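Local coordinates for protein ketol-acid reductoisomerase (NAD(+)) (uncultured archaeon GZfos26G2, PDB 4XDY) that catalyses the magnesium-dependent rearrangement and NADH-linked reduction of (S)-2-acetolactate to (R)-2,3-dihydroxyisovalerate in branched-chain amino acid biosynthesis, at residues A[36-47]-A[66-77]; A[102-113]-A[123-134]. All coordinates share one frame; numbering follows the deposited sequence.

Interaction 1 of 2, residues A[36-47]-A[66-77]. With NAI (1,4-dihydronicotinamide adenine dinucleotide), chain E.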
loop_
_atom_site.group_PDB
_atom_site.type_symbol
_atom_site.label_atom_id
_atom_site.label_comp_id
_atom_site.label_asym_id
_atom_site.label_seq_id
_atom_site.Cartn_x
_atom_site.Cartn_y
_atom_site.Cartn_z
ATOM N N LYS A 36 8.835 -4.529 -26.610
ATOM C CA LYS A 36 9.749 -3.822 -27.550
ATOM C C LYS A 36 11.175 -3.645 -26.961
ATOM O O LYS A 36 12.170 -3.944 -27.613
ATOM C CB LYS A 36 9.129 -2.527 -28.022
ATOM C CG LYS A 36 10.109 -1.801 -28.989
ATOM C CD LYS A 36 9.511 -0.630 -29.752
ATOM C CE LYS A 36 9.303 0.641 -28.930
ATOM N NZ LYS A 36 10.497 1.398 -28.425
ATOM N N ASP A 37 11.269 -3.296 -25.690
ATOM C CA ASP A 37 12.515 -3.145 -24.980
ATOM C C ASP A 37 13.302 -4.444 -24.873
ATOM O O ASP A 37 14.503 -4.377 -24.805
ATOM C CB ASP A 37 12.333 -2.588 -23.540
ATOM C CG ASP A 37 12.003 -1.096 -23.481
ATOM O OD1 ASP A 37 11.894 -0.448 -24.533
ATOM O OD2 ASP A 37 11.787 -0.590 -22.339
ATOM N N SER A 38 12.630 -5.611 -24.875
ATOM C CA SER A 38 13.230 -6.920 -24.844
ATOM C C SER A 38 13.528 -7.434 -26.247
ATOM O O SER A 38 13.965 -8.543 -26.373
ATOM C CB SER A 38 12.274 -7.890 -24.111
ATOM O OG SER A 38 12.352 -7.562 -22.737
ATOM N N GLY A 39 13.303 -6.632 -27.281
ATOM C CA GLY A 39 13.703 -7.011 -28.610
ATOM C C GLY A 39 12.645 -7.726 -29.351
ATOM O O GLY A 39 12.922 -8.245 -30.408
ATOM N N ILE A 40 11.384 -7.728 -28.884
ATOM C CA ILE A 40 10.318 -8.429 -29.631
ATOM C C ILE A 40 9.684 -7.480 -30.615
ATOM O O ILE A 40 9.553 -6.306 -30.329
ATOM C CB ILE A 40 9.232 -9.050 -28.660
ATOM C CG1 ILE A 40 9.910 -9.880 -27.531
ATOM C CG2 ILE A 40 8.115 -9.770 -29.425
ATOM C CD1 ILE A 40 11.053 -10.819 -27.935
ATOM N N ASN A 41 9.297 -7.998 -31.756
ATOM C CA ASN A 41 8.652 -7.217 -32.787
ATOM C C ASN A 41 7.177 -6.983 -32.415
ATOM O O ASN A 41 6.396 -7.935 -32.332
ATOM C CB ASN A 41 8.730 -7.914 -34.173
ATOM C CG ASN A 41 8.300 -6.989 -35.342
ATOM O OD1 ASN A 41 7.548 -7.377 -36.255
ATOM N ND2 ASN A 41 8.823 -5.766 -35.328
ATOM N N VAL A 42 6.783 -5.716 -32.215
ATOM C CA VAL A 42 5.389 -5.391 -31.837
ATOM C C VAL A 42 4.732 -4.449 -32.808
ATOM O O VAL A 42 5.365 -3.453 -33.223
ATOM C CB VAL A 42 5.343 -4.708 -30.443
ATOM C CG1 VAL A 42 3.894 -4.320 -30.070
ATOM C CG2 VAL A 42 5.971 -5.608 -29.396
ATOM N N VAL A 43 3.463 -4.684 -33.123
ATOM C CA VAL A 43 2.674 -3.671 -33.807
ATOM C C VAL A 43 1.460 -3.354 -32.963
ATOM O O VAL A 43 1.022 -4.249 -32.195
ATOM C CB VAL A 43 2.306 -4.055 -35.247
ATOM C CG1 VAL A 43 3.615 -4.339 -35.999
ATOM C CG2 VAL A 43 1.365 -5.225 -35.318
ATOM N N ILE A 44 1.079 -2.079 -32.971
ATOM C CA ILE A 44 -0.146 -1.619 -32.242
ATOM C C ILE A 44 -1.332 -1.610 -33.147
ATOM O O ILE A 44 -1.311 -0.993 -34.226
ATOM C CB ILE A 44 0.040 -0.244 -31.596
ATOM C CG1 ILE A 44 1.304 -0.213 -30.746
ATOM C CG2 ILE A 44 -1.202 0.131 -30.774
ATOM C CD1 ILE A 44 1.341 -1.285 -29.618
ATOM N N GLY A 45 -2.383 -2.279 -32.718
ATOM C CA GLY A 45 -3.735 -2.150 -33.284
ATOM C C GLY A 45 -4.512 -1.135 -32.433
ATOM O O GLY A 45 -4.696 -1.333 -31.231
ATOM N N GLU A 46 -4.949 -0.030 -33.059
ATOM C CA GLU A 46 -5.721 0.989 -32.351
ATOM C C GLU A 46 -6.730 1.595 -33.268
ATOM O O GLU A 46 -6.830 1.178 -34.430
ATOM C CB GLU A 46 -4.804 2.042 -31.712
ATOM C CG GLU A 46 -4.628 1.876 -30.204
ATOM C CD GLU A 46 -5.860 2.178 -29.332
ATOM O OE1 GLU A 46 -6.937 2.438 -29.869
ATOM O OE2 GLU A 46 -5.764 2.012 -28.055
ATOM N N THR A 47 -7.553 2.481 -32.697
ATOM C CA THR A 47 -8.590 3.165 -33.412
ATOM C C THR A 47 -8.316 4.683 -33.347
ATOM O O THR A 47 -8.183 5.267 -32.276
ATOM C CB THR A 47 -9.956 2.851 -32.814
ATOM O OG1 THR A 47 -10.134 1.422 -32.747
ATOM C CG2 THR A 47 -11.069 3.455 -33.698
ATOM N N PHE A 66 5.972 3.282 -32.155
ATOM C CA PHE A 66 5.423 2.049 -32.700
ATOM C C PHE A 66 4.862 2.203 -34.081
ATOM O O PHE A 66 4.370 3.254 -34.422
ATOM C CB PHE A 66 4.284 1.567 -31.761
ATOM C CG PHE A 66 4.787 1.048 -30.494
ATOM C CD1 PHE A 66 5.129 -0.298 -30.380
ATOM C CD2 PHE A 66 4.972 1.874 -29.433
ATOM C CE1 PHE A 66 5.669 -0.791 -29.191
ATOM C CE2 PHE A 66 5.509 1.388 -28.252
ATOM C CZ PHE A 66 5.830 0.060 -28.123
ATOM N N GLU A 67 4.844 1.118 -34.837
ATOM C CA GLU A 67 3.924 1.028 -35.943
ATOM C C GLU A 67 2.482 0.870 -35.446
ATOM O O GLU A 67 2.187 -0.071 -34.705
ATOM C CB GLU A 67 4.305 -0.113 -36.873
ATOM C CG GLU A 67 3.261 -0.374 -37.925
ATOM C CD GLU A 67 3.658 -1.411 -38.981
ATOM O OE1 GLU A 67 4.534 -2.269 -38.720
ATOM O OE2 GLU A 67 3.054 -1.356 -40.078
ATOM N N VAL A 68 1.580 1.730 -35.918
ATOM C CA VAL A 68 0.232 1.826 -35.415
ATOM C C VAL A 68 -0.723 1.665 -36.576
ATOM O O VAL A 68 -0.679 2.415 -37.550
ATOM C CB VAL A 68 0.032 3.148 -34.615
ATOM C CG1 VAL A 68 -1.357 3.231 -33.993
ATOM C CG2 VAL A 68 1.125 3.334 -33.596
ATOM N N LEU A 69 -1.551 0.630 -36.505
ATOM C CA LEU A 69 -2.473 0.305 -37.529
ATOM C C LEU A 69 -3.847 0.238 -36.973
ATOM O O LEU A 69 -3.987 -0.033 -35.770
ATOM C CB LEU A 69 -2.126 -1.080 -38.100
ATOM C CG LEU A 69 -0.681 -1.278 -38.600
ATOM C CD1 LEU A 69 -0.324 -2.723 -38.907
ATOM C CD2 LEU A 69 -0.491 -0.442 -39.843
ATOM N N PRO A 70 -4.857 0.289 -37.855
ATOM C CA PRO A 70 -6.182 -0.111 -37.494
ATOM C C PRO A 70 -6.161 -1.557 -37.004
ATOM O O PRO A 70 -5.293 -2.352 -37.404
ATOM C CB PRO A 70 -7.002 0.004 -38.804
ATOM C CG PRO A 70 -6.160 0.835 -39.733
ATOM C CD PRO A 70 -4.749 0.682 -39.297
ATOM N N ILE A 71 -7.100 -1.891 -36.127
ATOM C CA ILE A 71 -7.121 -3.230 -35.523
ATOM C C ILE A 71 -7.149 -4.348 -36.573
ATOM O O ILE A 71 -6.414 -5.356 -36.429
ATOM C CB ILE A 71 -8.286 -3.370 -34.486
ATOM C CG1 ILE A 71 -8.016 -2.407 -33.316
ATOM C CG2 ILE A 71 -8.493 -4.815 -34.055
ATOM C CD1 ILE A 71 -9.133 -2.266 -32.309
ATOM N N ASP A 72 -7.993 -4.227 -37.595
ATOM C CA ASP A 72 -8.004 -5.257 -38.643
ATOM C C ASP A 72 -6.642 -5.520 -39.334
ATOM O O ASP A 72 -6.227 -6.687 -39.475
ATOM C CB ASP A 72 -9.129 -5.056 -39.624
ATOM C CG ASP A 72 -8.976 -3.807 -40.486
ATOM O OD1 ASP A 72 -8.072 -2.965 -40.278
ATOM O OD2 ASP A 72 -9.816 -3.725 -41.393
ATOM N N LYS A 73 -5.928 -4.470 -39.685
ATOM C CA LYS A 73 -4.581 -4.635 -40.298
ATOM C C LYS A 73 -3.562 -5.139 -39.290
ATOM O O LYS A 73 -2.635 -5.842 -39.622
ATOM C CB LYS A 73 -4.011 -3.303 -40.855
ATOM C CG LYS A 73 -4.844 -2.526 -41.872
ATOM C CD LYS A 73 -5.557 -3.450 -42.823
ATOM C CE LYS A 73 -6.122 -2.666 -44.011
ATOM N NZ LYS A 73 -6.426 -3.661 -45.069
ATOM N N ALA A 74 -3.694 -4.735 -38.041
ATOM C CA ALA A 74 -2.809 -5.235 -37.014
ATOM C C ALA A 74 -3.005 -6.725 -36.792
ATOM O O ALA A 74 -2.027 -7.453 -36.600
ATOM C CB ALA A 74 -3.023 -4.459 -35.712
ATOM N N ALA A 75 -4.234 -7.188 -36.844
ATOM C CA ALA A 75 -4.543 -8.575 -36.612
ATOM C C ALA A 75 -3.974 -9.440 -37.754
ATOM O O ALA A 75 -3.569 -10.559 -37.552
ATOM C CB ALA A 75 -5.998 -8.805 -36.566
ATOM N N GLU A 76 -4.033 -8.892 -38.952
ATOM C CA GLU A 76 -3.449 -9.532 -40.143
ATOM C C GLU A 76 -1.961 -9.748 -39.958
ATOM O O GLU A 76 -1.458 -10.827 -40.209
ATOM C CB GLU A 76 -3.743 -8.654 -41.396
ATOM C CG GLU A 76 -3.540 -9.388 -42.706
ATOM C CD GLU A 76 -4.263 -8.743 -43.887
ATOM O OE1 GLU A 76 -4.967 -7.697 -43.749
ATOM O OE2 GLU A 76 -4.126 -9.331 -44.968
ATOM N N LYS A 77 -1.267 -8.778 -39.417
ATOM C CA LYS A 77 0.118 -8.821 -39.316
ATOM C C LYS A 77 0.627 -9.637 -38.100
ATOM O O LYS A 77 1.758 -10.106 -38.052
ATOM C CB LYS A 77 0.557 -7.373 -39.236
ATOM C CG LYS A 77 2.034 -7.227 -39.149
ATOM C CD LYS A 77 2.566 -5.924 -39.725
ATOM C CE LYS A 77 4.087 -5.952 -39.477
ATOM N NZ LYS A 77 4.798 -4.900 -40.221
HETATM P PA NAI E . -8.013 0.330 -21.324
HETATM O O1A NAI E . -9.360 0.646 -20.658
HETATM O O2A NAI E . -6.804 1.047 -20.908
HETATM O O5B NAI E . -8.318 0.332 -22.907
HETATM C C5B NAI E . -7.223 0.182 -23.856
HETATM C C4B NAI E . -7.467 1.159 -25.047
HETATM O O4B NAI E . -8.628 0.663 -25.704
HETATM C C3B NAI E . -7.792 2.642 -24.729
HETATM O O3B NAI E . -6.567 3.292 -24.390
HETATM C C2B NAI E . -8.472 3.098 -26.003
HETATM O O2B NAI E . -7.467 3.567 -26.905
HETATM C C1B NAI E . -9.098 1.774 -26.509
HETATM N N9A NAI E . -10.547 1.811 -26.413
HETATM C C8A NAI E . -11.236 2.241 -25.273
HETATM N N7A NAI E . -12.540 2.161 -25.502
HETATM C C5A NAI E . -12.691 1.723 -26.779
HETATM C C6A NAI E . -13.822 1.465 -27.651
HETATM N N6A NAI E . -15.084 1.657 -27.243
HETATM N N1A NAI E . -13.616 0.970 -28.900
HETATM C C2A NAI E . -12.361 0.785 -29.363
HETATM N N3A NAI E . -11.266 0.990 -28.652
HETATM C C4A NAI E . -11.372 1.475 -27.361
HETATM O O3 NAI E . -7.770 -1.328 -21.103
HETATM P PN NAI E . -6.917 -1.947 -19.815
HETATM O O1N NAI E . -7.484 -1.420 -18.512
HETATM O O2N NAI E . -5.498 -1.723 -20.129
HETATM O O5D NAI E . -7.473 -3.423 -19.944
HETATM C C5D NAI E . -6.936 -4.289 -21.000
HETATM C C4D NAI E . -7.091 -5.805 -20.621
HETATM O O4D NAI E . -6.123 -5.982 -19.566
HETATM C C3D NAI E . -8.420 -6.209 -20.012
HETATM O O3D NAI E . -8.737 -7.557 -20.380
HETATM C C2D NAI E . -8.224 -6.125 -18.480
HETATM O O2D NAI E . -9.106 -6.909 -17.679
HETATM C C1D NAI E . -6.781 -6.573 -18.381
HETATM N N1N NAI E . -5.986 -6.169 -17.215
HETATM C C2N NAI E . -5.879 -4.853 -16.934
HETATM C C3N NAI E . -5.138 -4.424 -15.890
HETATM C C7N NAI E . -4.962 -3.019 -15.687
HETATM O O7N NAI E . -5.714 -2.083 -16.101
HETATM N N7N NAI E . -3.781 -2.712 -15.213
HETATM C C4N NAI E . -4.443 -5.412 -15.091
HETATM C C5N NAI E . -4.421 -6.757 -15.580
HETATM C C6N NAI E . -5.232 -7.088 -16.619
HETATM O O HOH W 1 6.335 -1.162 -33.961
HETATM O O HOH W 2 -9.564 -0.200 -35.343
#

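Interaction 2 of 2, residues A[102-113]-A[123-134]. With NAI (1,4-dihydronicotinamide adenine dinucleotide), chain E.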
loop_
_atom_site.group_PDB
_atom_site.type_symbol
_atom_site.label_atom_id
_atom_site.label_comp_id
_atom_site.label_asym_id
_atom_site.label_seq_id
_atom_site.Cartn_x
_atom_site.Cartn_y
_atom_site.Cartn_z
ATOM N N LEU A 102 -8.337 -13.790 -38.547
ATOM C CA LEU A 102 -7.670 -14.890 -37.808
ATOM C C LEU A 102 -7.314 -15.923 -38.893
ATOM O O LEU A 102 -8.023 -16.075 -39.891
ATOM C CB LEU A 102 -8.549 -15.473 -36.727
ATOM C CG LEU A 102 -8.612 -14.602 -35.450
ATOM C CD1 LEU A 102 -9.271 -15.332 -34.272
ATOM C CD2 LEU A 102 -7.265 -14.039 -34.956
ATOM N N LYS A 103 -6.160 -16.508 -38.797
ATOM C CA LYS A 103 -5.825 -17.602 -39.699
ATOM C C LYS A 103 -5.413 -18.718 -38.760
ATOM O O LYS A 103 -4.810 -18.453 -37.711
ATOM C CB LYS A 103 -4.638 -17.205 -40.577
ATOM C CG LYS A 103 -4.995 -16.156 -41.607
ATOM C CD LYS A 103 -5.443 -16.797 -42.889
ATOM C CE LYS A 103 -4.232 -17.256 -43.709
ATOM N NZ LYS A 103 -4.364 -16.781 -45.110
ATOM N N ALA A 104 -5.567 -19.938 -39.235
ATOM C CA ALA A 104 -5.006 -21.107 -38.502
ATOM C C ALA A 104 -3.662 -20.904 -37.995
ATOM O O ALA A 104 -2.772 -20.451 -38.690
ATOM C CB ALA A 104 -5.041 -22.374 -39.383
ATOM N N GLY A 105 -3.478 -21.324 -36.751
ATOM C CA GLY A 105 -2.210 -21.254 -36.059
ATOM C C GLY A 105 -1.695 -19.952 -35.560
ATOM O O GLY A 105 -0.608 -19.919 -34.950
ATOM N N LYS A 106 -2.367 -18.837 -35.864
ATOM C CA LYS A 106 -2.163 -17.649 -35.006
ATOM C C LYS A 106 -2.524 -18.027 -33.547
ATOM O O LYS A 106 -3.258 -19.029 -33.287
ATOM C CB LYS A 106 -3.066 -16.501 -35.473
ATOM C CG LYS A 106 -2.498 -15.606 -36.630
ATOM C CD LYS A 106 -3.530 -14.563 -37.045
ATOM C CE LYS A 106 -3.326 -13.982 -38.445
ATOM N NZ LYS A 106 -2.056 -13.239 -38.552
ATOM N N ALA A 107 -2.060 -17.183 -32.626
ATOM C CA ALA A 107 -2.457 -17.301 -31.206
ATOM C C ALA A 107 -3.270 -16.038 -30.844
ATOM O O ALA A 107 -2.872 -14.912 -31.192
ATOM C CB ALA A 107 -1.238 -17.404 -30.331
ATOM N N LEU A 108 -4.426 -16.261 -30.270
ATOM C CA LEU A 108 -5.259 -15.193 -29.634
ATOM C C LEU A 108 -4.932 -15.179 -28.158
ATOM O O LEU A 108 -5.110 -16.190 -27.452
ATOM C CB LEU A 108 -6.697 -15.571 -29.867
ATOM C CG LEU A 108 -7.774 -14.481 -29.568
ATOM C CD1 LEU A 108 -7.664 -13.265 -30.484
ATOM C CD2 LEU A 108 -9.177 -15.078 -29.587
ATOM N N CYS A 109 -4.516 -14.014 -27.670
ATOM C CA CYS A 109 -4.027 -13.878 -26.314
ATOM C C CYS A 109 -4.835 -12.763 -25.599
ATOM O O CYS A 109 -5.384 -11.858 -26.253
ATOM C CB CYS A 109 -2.572 -13.558 -26.340
ATOM S SG CYS A 109 -1.635 -13.581 -24.832
ATOM N N PHE A 110 -4.896 -12.899 -24.286
ATOM C CA PHE A 110 -5.681 -11.990 -23.389
ATOM C C PHE A 110 -4.805 -11.759 -22.169
ATOM O O PHE A 110 -3.874 -12.568 -21.876
ATOM C CB PHE A 110 -6.949 -12.599 -22.928
ATOM C CG PHE A 110 -7.940 -12.862 -24.030
ATOM C CD1 PHE A 110 -7.853 -14.039 -24.791
ATOM C CD2 PHE A 110 -8.892 -11.940 -24.343
ATOM C CE1 PHE A 110 -8.773 -14.293 -25.794
ATOM C CE2 PHE A 110 -9.818 -12.173 -25.347
ATOM C CZ PHE A 110 -9.777 -13.350 -26.063
ATOM N N SER A 111 -5.131 -10.727 -21.382
ATOM C CA SER A 111 -4.529 -10.586 -20.070
ATOM C C SER A 111 -5.524 -10.682 -18.933
ATOM O O SER A 111 -5.152 -10.435 -17.798
ATOM C CB SER A 111 -3.690 -9.346 -19.926
ATOM O OG SER A 111 -2.465 -9.445 -20.663
ATOM N N HIS A 112 -6.727 -11.151 -19.228
ATOM C CA HIS A 112 -7.733 -11.472 -18.223
ATOM C C HIS A 112 -8.622 -12.487 -18.908
ATOM O O HIS A 112 -9.000 -12.274 -20.105
ATOM C CB HIS A 112 -8.541 -10.212 -17.901
ATOM C CG HIS A 112 -9.592 -10.391 -16.853
ATOM N ND1 HIS A 112 -9.491 -11.258 -15.750
ATOM C CD2 HIS A 112 -10.805 -9.779 -16.743
ATOM C CE1 HIS A 112 -10.574 -11.090 -14.986
ATOM N NE2 HIS A 112 -11.373 -10.194 -15.570
ATOM N N GLY A 113 -9.019 -13.503 -18.144
ATOM C CA GLY A 113 -9.860 -14.596 -18.683
ATOM C C GLY A 113 -11.342 -14.371 -18.940
ATOM O O GLY A 113 -12.015 -15.280 -19.484
ATOM N N PRO A 123 -13.543 -18.504 -29.783
ATOM C CA PRO A 123 -12.520 -18.425 -30.853
ATOM C C PRO A 123 -12.699 -19.608 -31.837
ATOM O O PRO A 123 -13.371 -20.517 -31.533
ATOM C CB PRO A 123 -11.189 -18.475 -30.106
ATOM C CG PRO A 123 -11.584 -18.188 -28.681
ATOM C CD PRO A 123 -12.942 -18.861 -28.513
ATOM N N PRO A 124 -12.253 -19.451 -33.058
ATOM C CA PRO A 124 -12.225 -20.674 -33.895
ATOM C C PRO A 124 -11.357 -21.802 -33.287
ATOM O O PRO A 124 -10.346 -21.541 -32.563
ATOM C CB PRO A 124 -11.661 -20.161 -35.238
ATOM C CG PRO A 124 -10.905 -18.955 -34.924
ATOM C CD PRO A 124 -11.456 -18.354 -33.622
ATOM N N GLU A 125 -11.668 -23.022 -33.682
ATOM C CA GLU A 125 -10.997 -24.218 -33.207
ATOM C C GLU A 125 -9.517 -24.257 -33.614
ATOM O O GLU A 125 -8.693 -24.833 -32.904
ATOM C CB GLU A 125 -11.798 -25.471 -33.548
ATOM C CG GLU A 125 -11.896 -25.765 -35.050
ATOM C CD GLU A 125 -10.643 -26.494 -35.602
ATOM O OE1 GLU A 125 -10.427 -26.432 -36.843
ATOM O OE2 GLU A 125 -9.885 -27.070 -34.784
ATOM N N ASP A 126 -9.140 -23.592 -34.698
ATOM C CA ASP A 126 -7.792 -23.781 -35.249
ATOM C C ASP A 126 -6.817 -22.720 -34.889
ATOM O O ASP A 126 -5.770 -22.595 -35.502
ATOM C CB ASP A 126 -7.890 -24.000 -36.792
ATOM C CG ASP A 126 -8.499 -22.804 -37.518
ATOM O OD1 ASP A 126 -8.844 -21.776 -36.885
ATOM O OD2 ASP A 126 -8.593 -22.873 -38.743
ATOM N N VAL A 127 -7.125 -21.900 -33.872
ATOM C CA VAL A 127 -6.154 -20.942 -33.332
ATOM C C VAL A 127 -5.783 -21.276 -31.907
ATOM O O VAL A 127 -6.578 -21.823 -31.169
ATOM C CB VAL A 127 -6.665 -19.414 -33.406
ATOM C CG1 VAL A 127 -7.019 -19.061 -34.843
ATOM C CG2 VAL A 127 -7.833 -19.221 -32.477
ATOM N N ASP A 128 -4.575 -20.950 -31.529
ATOM C CA ASP A 128 -4.188 -21.160 -30.165
ATOM C C ASP A 128 -4.950 -20.043 -29.355
ATOM O O ASP A 128 -5.143 -18.906 -29.873
ATOM C CB ASP A 128 -2.750 -20.993 -29.981
ATOM C CG ASP A 128 -1.854 -22.161 -30.612
ATOM O OD1 ASP A 128 -2.356 -23.258 -30.744
ATOM O OD2 ASP A 128 -0.654 -21.867 -30.783
ATOM N N VAL A 129 -5.225 -20.353 -28.096
ATOM C CA VAL A 129 -5.897 -19.375 -27.192
ATOM C C VAL A 129 -5.170 -19.400 -25.854
ATOM O O VAL A 129 -5.137 -20.458 -25.155
ATOM C CB VAL A 129 -7.392 -19.645 -27.026
ATOM C CG1 VAL A 129 -8.068 -18.589 -26.072
ATOM C CG2 VAL A 129 -8.096 -19.640 -28.331
ATOM N N ILE A 130 -4.529 -18.284 -25.549
ATOM C CA ILE A 130 -3.647 -18.163 -24.435
ATOM C C ILE A 130 -3.973 -16.934 -23.587
ATOM O O ILE A 130 -4.613 -15.996 -24.070
ATOM C CB ILE A 130 -2.179 -18.168 -24.847
ATOM C CG1 ILE A 130 -1.920 -17.069 -25.837
ATOM C CG2 ILE A 130 -1.868 -19.553 -25.466
ATOM C CD1 ILE A 130 -0.472 -16.839 -26.060
ATOM N N MET A 131 -3.426 -16.920 -22.382
ATOM C CA MET A 131 -3.549 -15.774 -21.493
ATOM C C MET A 131 -2.280 -15.563 -20.732
ATOM O O MET A 131 -1.694 -16.521 -20.161
ATOM C CB MET A 131 -4.732 -15.945 -20.484
ATOM C CG MET A 131 -4.592 -14.800 -19.540
ATOM S SD MET A 131 -6.089 -14.599 -18.696
ATOM C CE MET A 131 -5.964 -15.857 -17.844
ATOM N N VAL A 132 -1.795 -14.329 -20.739
ATOM C CA VAL A 132 -0.719 -13.872 -19.883
ATOM C C VAL A 132 -1.246 -12.730 -18.998
ATOM O O VAL A 132 -1.440 -11.590 -19.488
ATOM C CB VAL A 132 0.542 -13.507 -20.670
ATOM C CG1 VAL A 132 1.028 -14.766 -21.452
ATOM C CG2 VAL A 132 0.310 -12.370 -21.718
ATOM N N ALA A 133 -1.567 -13.064 -17.762
ATOM C CA ALA A 133 -2.291 -12.127 -16.870
ATOM C C ALA A 133 -1.406 -11.584 -15.805
ATOM O O ALA A 133 -1.042 -12.341 -14.902
ATOM C CB ALA A 133 -3.474 -12.824 -16.254
ATOM N N PRO A 134 -1.025 -10.258 -15.855
ATOM C CA PRO A 134 -0.138 -9.734 -14.832
ATOM C C PRO A 134 -0.982 -9.423 -13.604
ATOM O O PRO A 134 -2.043 -8.844 -13.763
ATOM C CB PRO A 134 0.440 -8.438 -15.472
ATOM C CG PRO A 134 -0.638 -8.015 -16.421
ATOM C CD PRO A 134 -1.422 -9.210 -16.814
HETATM P PA NAI E . -8.013 0.330 -21.324
HETATM O O1A NAI E . -9.360 0.646 -20.658
HETATM O O2A NAI E . -6.804 1.047 -20.908
HETATM O O5B NAI E . -8.318 0.332 -22.907
HETATM C C5B NAI E . -7.223 0.182 -23.856
HETATM C C4B NAI E . -7.467 1.159 -25.047
HETATM O O4B NAI E . -8.628 0.663 -25.704
HETATM C C3B NAI E . -7.792 2.642 -24.729
HETATM O O3B NAI E . -6.567 3.292 -24.390
HETATM C C2B NAI E . -8.472 3.098 -26.003
HETATM O O2B NAI E . -7.467 3.567 -26.905
HETATM C C1B NAI E . -9.098 1.774 -26.509
HETATM N N9A NAI E . -10.547 1.811 -26.413
HETATM C C8A NAI E . -11.236 2.241 -25.273
HETATM N N7A NAI E . -12.540 2.161 -25.502
HETATM C C5A NAI E . -12.691 1.723 -26.779
HETATM C C6A NAI E . -13.822 1.465 -27.651
HETATM N N6A NAI E . -15.084 1.657 -27.243
HETATM N N1A NAI E . -13.616 0.970 -28.900
HETATM C C2A NAI E . -12.361 0.785 -29.363
HETATM N N3A NAI E . -11.266 0.990 -28.652
HETATM C C4A NAI E . -11.372 1.475 -27.361
HETATM O O3 NAI E . -7.770 -1.328 -21.103
HETATM P PN NAI E . -6.917 -1.947 -19.815
HETATM O O1N NAI E . -7.484 -1.420 -18.512
HETATM O O2N NAI E . -5.498 -1.723 -20.129
HETATM O O5D NAI E . -7.473 -3.423 -19.944
HETATM C C5D NAI E . -6.936 -4.289 -21.000
HETATM C C4D NAI E . -7.091 -5.805 -20.621
HETATM O O4D NAI E . -6.123 -5.982 -19.566
HETATM C C3D NAI E . -8.420 -6.209 -20.012
HETATM O O3D NAI E . -8.737 -7.557 -20.380
HETATM C C2D NAI E . -8.224 -6.125 -18.480
HETATM O O2D NAI E . -9.106 -6.909 -17.679
HETATM C C1D NAI E . -6.781 -6.573 -18.381
HETATM N N1N NAI E . -5.986 -6.169 -17.215
HETATM C C2N NAI E . -5.879 -4.853 -16.934
HETATM C C3N NAI E . -5.138 -4.424 -15.890
HETATM C C7N NAI E . -4.962 -3.019 -15.687
HETATM O O7N NAI E . -5.714 -2.083 -16.101
HETATM N N7N NAI E . -3.781 -2.712 -15.213
HETATM C C4N NAI E . -4.443 -5.412 -15.091
HETATM C C5N NAI E . -4.421 -6.757 -15.580
HETATM C C6N NAI E . -5.232 -7.088 -16.619
HETATM O O HOH W 3 0.605 -19.957 -32.268
#

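Interaction 1 of 2, residues A[36-47]-A[66-77]
In the Rossmann domain, strand 41-46 and strand 67-70 pair in parallel, and helix 71-77 folds back over them. Ile44 N reaches Glu67 O at 2.9 Å, Ile44 O accepts from Leu69 N, and Glu46 N bonds to Leu69 O. Gly45 suits its place because the strand runs tight against the helix here, its CA 3.4 Å from Ala74 CB, a spacing that a CB on this residue could not share. On one face of the Phe66 ring lies Ile44 CD1, and on the other Lys36, whose CE sits 4.0 Å from the ring centroid in a CH-pi contact; this long aliphatic chain suits the flat ring. Val43 CG1, placed anti to its carbonyl carbon (chi1 -57°), rests against Glu67 OE1, which Lys77 NZ holds in a 3.0 Å salt bridge. At the strand end Glu46 OE2 accepts the ribose hydroxyl O2B of the dinucleotide at 2.6 Å and also Tyr24 N, while OE1 takes Thr47 N through its anti lone pair. With an alanine here, the ribose hydroxyl would probably lose this acceptor and Thr47 N its carboxylate partner. An acidic residue ending the second strand and gripping the ribose is characteristic of many NAD-preferring Rossmann folds.

Interaction 2 of 2, residues A[102-113]-A[123-134]
The Phe110 ring meets strand 128-134 with its edge: Ile130 O lies in the ring plane, 3.9 Å from CD1, and Val129 CG1 approaches the same plane near CE1. The His112 ring is met obliquely by the nicotinamide ribose, with NAI O2D 3.5 Å from His112 CD2. Between the parallel strands, Leu108 N donates to Asp128 O, and Leu108 O accepts from Ile130 N at 2.9 Å. Val132 N then reaches Phe110 O. Cys109 and Ile130 share one face of the sheet: Ile130 CG1 stands between its backbone N and carbonyl carbon (chi1 57°), which brings it 3.6 Å from Cys109 SG, a small, weakly polar neighbour suited to a buried apolar face. Met131, its CG anti to the backbone N (chi1 172°), runs its thioether along the backbone, SD 3.3 Å from His112 C, against the loop after strand 107-110 that carries this predicted active-site residue. At the far end, glycine suits the positive phi of Gly105 in a type II turn, and its N bonds to Asp126 O at 2.9 Å. Strand 107-110 is flanked by strand 80-83 on its other edge; helix 90-98 packs on Leu108 and Phe110, and helix 188-203 lies against Met131, with Glu191 holding His112 ND1.

Overall arrangement
From the N terminus, interaction 1 comes first: helix 26-37 leads into strand 41-50, and the chain returns through helix 56-63 to strand 67-70, closing a loop of 18 residues. Interaction 2 opens only afterwards, past strand 80-83 and helix 90-98, and closes a shorter loop containing helix 114-117. The two are in series, neither nested nor crossed, yet they belong to one sheet, where strands 18-22 and 80-83 stand between strand 41-50 and strand 107-110. A direct link exists as well, as Lys106 NZ probably bonds to Glu76 O. Both contacts reach the same dinucleotide, 36-47 at the adenosine ribose and 102-113/123-134 at the nicotinamide end.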